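Local coordinates for protein tail lysozyme, putative (Geobacter sulfurreducens, PDB 2IA7) that is of unknown function but is probably a gp25-like baseplate wedge protein of a phage-type tail, perhaps with lysozyme activity, at residues E36-I41 / I109-R114; R62-I67 / L72-N77. All coordinates share one frame; numbering follows the deposited sequence.

Interaction 1: E36-I41 / I109-R114; sequences ESIRII and IDIEYR
Ile38 of helix 30-42 points toward strand 106-115 and touches Ile111 and Tyr113. The contact is a helix-on-sheet packing of the gp25-like domain, in which a three-stranded antiparallel sheet carries helices on one face. Strand 106-115 is the middle strand of that sheet, hydrogen-bonded through its backbone to strands 90-98 and 120-129.

Ile38 and Tyr113 reach toward each other from opposite directions. The CD1 methyl of Ile38 sits over one face of the Tyr113 ring, displaced toward the rim. It lies 3.9 Å from the ring centroid and 25° off the ring normal, which makes a CH-pi contact. Its nearest ring atom is Tyr113 CE2, at 3.6 Å from Ile38 CD1.

The first torsion of Tyr113 (chi1 64°) puts CG between the backbone N and the carbonyl carbon. The second, at 89°, turns the ring so that a face meets the methyl. In Ile38 the CG1 branch lies anti to the carbonyl carbon and beside the backbone N, and its CD1 end extends to the ring.

The other branch of Ile38 serves the second partner. Ile38 CG2 approaches Ile111 CD1 at 4.3 Å, a looser apolar contact. One isoleucine thus spans two strand residues, Ile111 and Tyr113, which both point toward the helix.

All three touching side chains are buried. Ile38 also touches Leu83 of helix 69-86, Ile90 of strand 90-98 and Leu124 of strand 120-129. Ile90 touches Tyr113 as well. No hydrogen bond joins the two segments. The phenolic OH of Tyr113 has its nearest atom of the helix segment in the CD1 methyl of Ile38, at 4.0 Å.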
loop_
_atom_site.group_PDB
_atom_site.type_symbol
_atom_site.label_atom_id
_atom_site.label_comp_id
_atom_site.label_asym_id
_atom_site.label_seq_id
_atom_site.Cartn_x
_atom_site.Cartn_y
_atom_site.Cartn_z
ATOM N N GLU A 36 -5.571 -0.833 -9.036
ATOM C CA GLU A 36 -6.665 -0.285 -8.239
ATOM C C GLU A 36 -6.834 -1.019 -6.908
ATOM O O GLU A 36 -7.040 -0.407 -5.882
ATOM C CB GLU A 36 -7.943 -0.317 -9.057
ATOM C CG GLU A 36 -9.103 0.357 -8.401
ATOM C CD GLU A 36 -10.342 0.274 -9.263
ATOM O OE1 GLU A 36 -11.027 -0.744 -9.179
ATOM O OE2 GLU A 36 -10.593 1.217 -10.036
ATOM N N SER A 37 -6.765 -2.334 -6.965
ATOM C CA SER A 37 -6.851 -3.177 -5.773
ATOM C C SER A 37 -5.758 -2.841 -4.729
ATOM O O SER A 37 -6.050 -2.674 -3.542
ATOM C CB SER A 37 -6.770 -4.664 -6.141
ATOM O OG SER A 37 -6.724 -5.446 -4.951
ATOM N N ILE A 38 -4.522 -2.707 -5.187
ATOM C CA ILE A 38 -3.432 -2.265 -4.354
ATOM C C ILE A 38 -3.785 -0.941 -3.664
ATOM O O ILE A 38 -3.673 -0.824 -2.439
ATOM C CB ILE A 38 -2.115 -2.104 -5.116
ATOM C CG1 ILE A 38 -1.602 -3.491 -5.542
ATOM C CG2 ILE A 38 -1.064 -1.471 -4.238
ATOM C CD1 ILE A 38 -0.467 -3.412 -6.596
ATOM N N ARG A 39 -4.301 -0.012 -4.412
ATOM C CA ARG A 39 -4.650 1.270 -3.823
ATOM C C ARG A 39 -5.778 1.169 -2.827
ATOM O O ARG A 39 -5.806 1.885 -1.834
ATOM C CB ARG A 39 -4.962 2.301 -4.908
ATOM C CG ARG A 39 -3.770 2.634 -5.804
ATOM C CD ARG A 39 -4.062 3.717 -6.832
ATOM N NE ARG A 39 -5.096 3.434 -7.834
ATOM C CZ ARG A 39 -4.904 2.963 -9.073
ATOM N NH1 ARG A 39 -3.699 2.790 -9.594
ATOM N NH2 ARG A 39 -5.965 2.827 -9.855
ATOM N N ILE A 40 -6.781 0.343 -3.135
ATOM C CA ILE A 40 -7.897 0.094 -2.205
ATOM C C ILE A 40 -7.414 -0.501 -0.917
ATOM O O ILE A 40 -7.764 -0.035 0.159
ATOM C CB ILE A 40 -8.977 -0.794 -2.828
ATOM C CG1 ILE A 40 -9.686 -0.063 -3.973
ATOM C CG2 ILE A 40 -9.999 -1.231 -1.831
ATOM C CD1 ILE A 40 -10.472 -0.993 -4.885
ATOM N N ILE A 41 -6.594 -1.524 -1.015
ATOM C CA ILE A 41 -6.104 -2.198 0.174
ATOM C C ILE A 41 -5.324 -1.287 1.098
ATOM O O ILE A 41 -5.577 -1.231 2.289
ATOM C CB ILE A 41 -5.220 -3.417 -0.205
ATOM C CG1 ILE A 41 -6.053 -4.459 -0.931
ATOM C CG2 ILE A 41 -4.518 -4.014 1.040
ATOM C CD1 ILE A 41 -5.248 -5.355 -1.822
ATOM N N ILE A 109 5.384 5.159 -0.873
ATOM C CA ILE A 109 5.744 3.739 -0.900
ATOM C C ILE A 109 5.959 3.356 -2.333
ATOM O O ILE A 109 5.051 3.383 -3.139
ATOM C CB ILE A 109 4.705 2.834 -0.271
ATOM C CG1 ILE A 109 4.218 3.481 1.042
ATOM C CG2 ILE A 109 5.299 1.473 -0.085
ATOM C CD1 ILE A 109 5.242 3.680 2.139
ATOM N N ASP A 110 7.207 3.059 -2.685
ATOM C CA ASP A 110 7.565 2.568 -4.009
ATOM C C ASP A 110 7.437 1.044 -3.982
ATOM O O ASP A 110 8.141 0.365 -3.250
ATOM C CB ASP A 110 8.975 2.967 -4.323
ATOM C CG ASP A 110 9.154 4.493 -4.367
ATOM O OD1 ASP A 110 8.416 5.159 -5.074
ATOM O OD2 ASP A 110 10.183 4.946 -3.739
ATOM N N ILE A 111 6.515 0.526 -4.780
ATOM C CA ILE A 111 6.126 -0.836 -4.822
ATOM C C ILE A 111 6.395 -1.393 -6.222
ATOM O O ILE A 111 5.789 -0.963 -7.185
ATOM C CB ILE A 111 4.628 -1.014 -4.471
ATOM C CG1 ILE A 111 4.281 -0.404 -3.089
ATOM C CG2 ILE A 111 4.305 -2.509 -4.496
ATOM C CD1 ILE A 111 2.794 -0.280 -2.807
ATOM N N GLU A 112 7.282 -2.376 -6.278
ATOM C CA GLU A 112 7.577 -3.077 -7.547
ATOM C C GLU A 112 6.988 -4.455 -7.377
ATOM O O GLU A 112 7.156 -5.100 -6.333
ATOM C CB GLU A 112 9.084 -3.174 -7.846
ATOM C CG GLU A 112 9.819 -1.884 -7.911
ATOM C CD GLU A 112 11.314 -2.058 -8.227
ATOM O OE1 GLU A 112 11.648 -2.926 -9.101
ATOM O OE2 GLU A 112 12.125 -1.333 -7.571
ATOM N N TYR A 113 6.267 -4.931 -8.375
ATOM C CA TYR A 113 5.608 -6.196 -8.293
ATOM C C TYR A 113 5.502 -6.864 -9.658
ATOM O O TYR A 113 5.623 -6.224 -10.695
ATOM C CB TYR A 113 4.250 -6.029 -7.637
ATOM C CG TYR A 113 3.262 -5.185 -8.412
ATOM C CD1 TYR A 113 2.384 -5.758 -9.376
ATOM C CD2 TYR A 113 3.167 -3.797 -8.206
ATOM C CE1 TYR A 113 1.465 -4.964 -10.060
ATOM C CE2 TYR A 113 2.253 -3.021 -8.885
ATOM C CZ TYR A 113 1.374 -3.601 -9.789
ATOM O OH TYR A 113 0.503 -2.802 -10.480
ATOM N N ARG A 114 5.313 -8.168 -9.607
ATOM C CA ARG A 114 5.129 -9.046 -10.786
ATOM C C ARG A 114 3.682 -9.544 -10.805
ATOM O O ARG A 114 3.146 -10.011 -9.797
ATOM C CB ARG A 114 6.090 -10.245 -10.701
ATOM C CG ARG A 114 5.993 -11.203 -11.854
ATOM C CD ARG A 114 7.023 -12.323 -11.704
ATOM N NE ARG A 114 6.695 -13.160 -10.576
ATOM C CZ ARG A 114 5.924 -14.245 -10.605
ATOM N NH1 ARG A 114 5.398 -14.680 -11.727
ATOM N NH2 ARG A 114 5.678 -14.899 -9.486
#

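Interaction 2: R62-I67 / L72-N77; sequences RVFSVI and LGLIEN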
loop_
_atom_site.group_PDB
_atom_site.type_symbol
_atom_site.label_atom_id
_atom_site.label_comp_id
_atom_site.label_asym_id
_atom_site.label_seq_id
_atom_site.Cartn_x
_atom_site.Cartn_y
_atom_site.Cartn_z
ATOM N N ARG A 62 -1.590 2.699 13.403
ATOM C CA ARG A 62 -0.369 3.117 14.069
ATOM C C ARG A 62 -0.378 4.601 14.401
ATOM O O ARG A 62 -0.873 5.387 13.621
ATOM C CB ARG A 62 0.809 2.872 13.161
ATOM C CG ARG A 62 1.014 1.426 12.750
ATOM C CD ARG A 62 2.143 0.831 13.536
ATOM N NE ARG A 62 2.332 -0.595 13.253
ATOM C CZ ARG A 62 2.963 -1.415 14.101
ATOM N NH1 ARG A 62 3.462 -0.935 15.220
ATOM N NH2 ARG A 62 3.101 -2.698 13.814
ATOM N N VAL A 63 0.204 4.958 15.546
ATOM C CA VAL A 63 0.552 6.352 15.860
ATOM C C VAL A 63 2.047 6.379 16.065
ATOM O O VAL A 63 2.583 5.480 16.702
ATOM C CB VAL A 63 -0.166 6.873 17.113
ATOM C CG1 VAL A 63 0.162 8.350 17.331
ATOM C CG2 VAL A 63 -1.665 6.695 16.967
ATOM N N PHE A 64 2.717 7.366 15.468
ATOM C CA PHE A 64 4.167 7.481 15.516
ATOM C C PHE A 64 4.574 8.752 16.240
ATOM O O PHE A 64 4.166 9.832 15.864
ATOM C CB PHE A 64 4.759 7.487 14.121
ATOM C CG PHE A 64 4.467 6.247 13.362
ATOM C CD1 PHE A 64 5.187 5.085 13.600
ATOM C CD2 PHE A 64 3.442 6.220 12.447
ATOM C CE1 PHE A 64 4.898 3.917 12.885
ATOM C CE2 PHE A 64 3.158 5.059 11.732
ATOM C CZ PHE A 64 3.893 3.907 11.971
ATOM N N SER A 65 5.378 8.595 17.280
ATOM C CA SER A 65 5.978 9.707 17.991
ATOM C C SER A 65 7.162 10.160 17.196
ATOM O O SER A 65 7.461 11.349 17.118
ATOM C CB SER A 65 6.501 9.246 19.363
ATOM O OG SER A 65 5.463 8.833 20.219
ATOM N N VAL A 66 7.866 9.166 16.659
ATOM C CA VAL A 66 9.044 9.383 15.848
ATOM C C VAL A 66 9.004 8.427 14.667
ATOM O O VAL A 66 8.536 7.289 14.789
ATOM C CB VAL A 66 10.328 9.124 16.657
ATOM C CG1 VAL A 66 11.529 9.143 15.756
ATOM C CG2 VAL A 66 10.474 10.165 17.764
ATOM N N ILE A 67 9.476 8.887 13.528
ATOM C CA ILE A 67 9.669 7.987 12.411
ATOM C C ILE A 67 11.160 7.917 12.116
ATOM O O ILE A 67 11.742 8.848 11.572
ATOM C CB ILE A 67 8.847 8.422 11.204
ATOM C CG1 ILE A 67 7.353 8.283 11.564
ATOM C CG2 ILE A 67 9.229 7.565 9.987
ATOM C CD1 ILE A 67 6.453 9.134 10.688
ATOM N N LEU A 72 10.578 3.137 9.004
ATOM C CA LEU A 72 10.262 3.042 7.582
ATOM C C LEU A 72 10.122 1.575 7.197
ATOM O O LEU A 72 9.221 1.229 6.421
ATOM C CB LEU A 72 11.323 3.750 6.720
ATOM C CG LEU A 72 11.382 5.278 6.864
ATOM C CD1 LEU A 72 12.565 5.803 6.049
ATOM C CD2 LEU A 72 10.111 6.029 6.463
ATOM N N GLY A 73 10.985 0.712 7.723
ATOM C CA GLY A 73 10.879 -0.711 7.479
ATOM C C GLY A 73 9.613 -1.324 8.027
ATOM O O GLY A 73 9.006 -2.181 7.410
ATOM N N LEU A 74 9.176 -0.873 9.177
ATOM C CA LEU A 74 7.920 -1.310 9.754
ATOM C C LEU A 74 6.750 -0.954 8.848
ATOM O O LEU A 74 5.903 -1.843 8.578
ATOM C CB LEU A 74 7.764 -0.670 11.104
ATOM C CG LEU A 74 6.577 -1.052 11.965
ATOM C CD1 LEU A 74 6.900 -0.928 13.417
ATOM C CD2 LEU A 74 5.421 -0.147 11.605
ATOM N N ILE A 75 6.740 0.281 8.325
ATOM C CA ILE A 75 5.737 0.761 7.376
ATOM C C ILE A 75 5.742 -0.080 6.106
ATOM O O ILE A 75 4.706 -0.580 5.681
ATOM C CB ILE A 75 5.931 2.227 7.074
ATOM C CG1 ILE A 75 5.672 3.002 8.377
ATOM C CG2 ILE A 75 5.077 2.687 5.899
ATOM C CD1 ILE A 75 6.289 4.439 8.302
ATOM N N GLU A 76 6.928 -0.344 5.602
ATOM C CA GLU A 76 7.108 -1.234 4.476
ATOM C C GLU A 76 6.475 -2.584 4.718
ATOM O O GLU A 76 5.837 -3.139 3.831
ATOM C CB GLU A 76 8.593 -1.396 4.151
ATOM C CG GLU A 76 9.217 -0.179 3.492
ATOM C CD GLU A 76 10.729 -0.091 3.651
ATOM O OE1 GLU A 76 11.353 -1.037 4.210
ATOM O OE2 GLU A 76 11.284 0.941 3.266
ATOM N N ASN A 77 6.705 -3.162 5.873
ATOM C CA ASN A 77 6.311 -4.531 6.070
ATOM C C ASN A 77 4.818 -4.643 6.377
ATOM O O ASN A 77 4.190 -5.627 5.980
ATOM C CB ASN A 77 7.191 -5.128 7.168
ATOM C CG ASN A 77 8.652 -5.254 6.720
ATOM O OD1 ASN A 77 8.933 -5.314 5.511
ATOM N ND2 ASN A 77 9.589 -5.289 7.676
#
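Leu74 of helix 69-86 meets Arg62 and Phe64 of the preceding loop, and Ile67 further along that loop packs on Leu72. These are surface contacts of a loop folded back against the helix that follows it.

Leu74, Ile67 and Ile75 have the most surface buried. Leu74 holds CG anti to its own backbone N (chi1 -175°), which sends its methyls out to the loop. Its CD2 methyl lies over one face of the Arg62 guanidinium, 3.5 Å from Arg62 NE and offset toward the rim. Arg62 bends at chi2 and approaches from the opposite direction. Its NE also forms a salt bridge with Glu78, so the guanidinium has both an apolar and a charged partner on the helix. Leu74 CD2 also touches the edge of the Phe64 ring, at 4.3 Å from Phe64 CE1. With an alanine in place of Leu74, the guanidinium face would probably lose the methyl lying over it, and the Phe64 edge one of its neighbours.

Ile67 uses its CG2 branch, which lies anti to the backbone N. It meets Leu72 at about a right angle, with Ile67 CG2 3.9 Å from Leu72 CD2. Ile75 turns its CG1 to the Phe64 ring, 4.1 Å from Phe64 CZ.

Leu72 and Ile75 continue inward to Leu107 of strand 106-115, while Ile67 touches Leu130, just beyond strand 120-129.

Overall arrangement
Interactions 1 and 2 lie in one gp25-like domain, with their centres about 18 Å apart. The centre of interaction 1 is about 5 Å from the centre of the chain, that of interaction 2 about 13 Å, nearer the surface. Strand 106-115 connects them: Ile109, in segment 109-114, packs through CD1 on Ile75 CG2 of interaction 2 at 3.9 Å. Helix 69-86 also reaches both contacts. It carries segment 72-77 and borders interaction 1 further along. In sequence, both segments of interaction 2 fall between those of interaction 1. Both contacts are largely apolar, without hydrogen bonds between their paired segments.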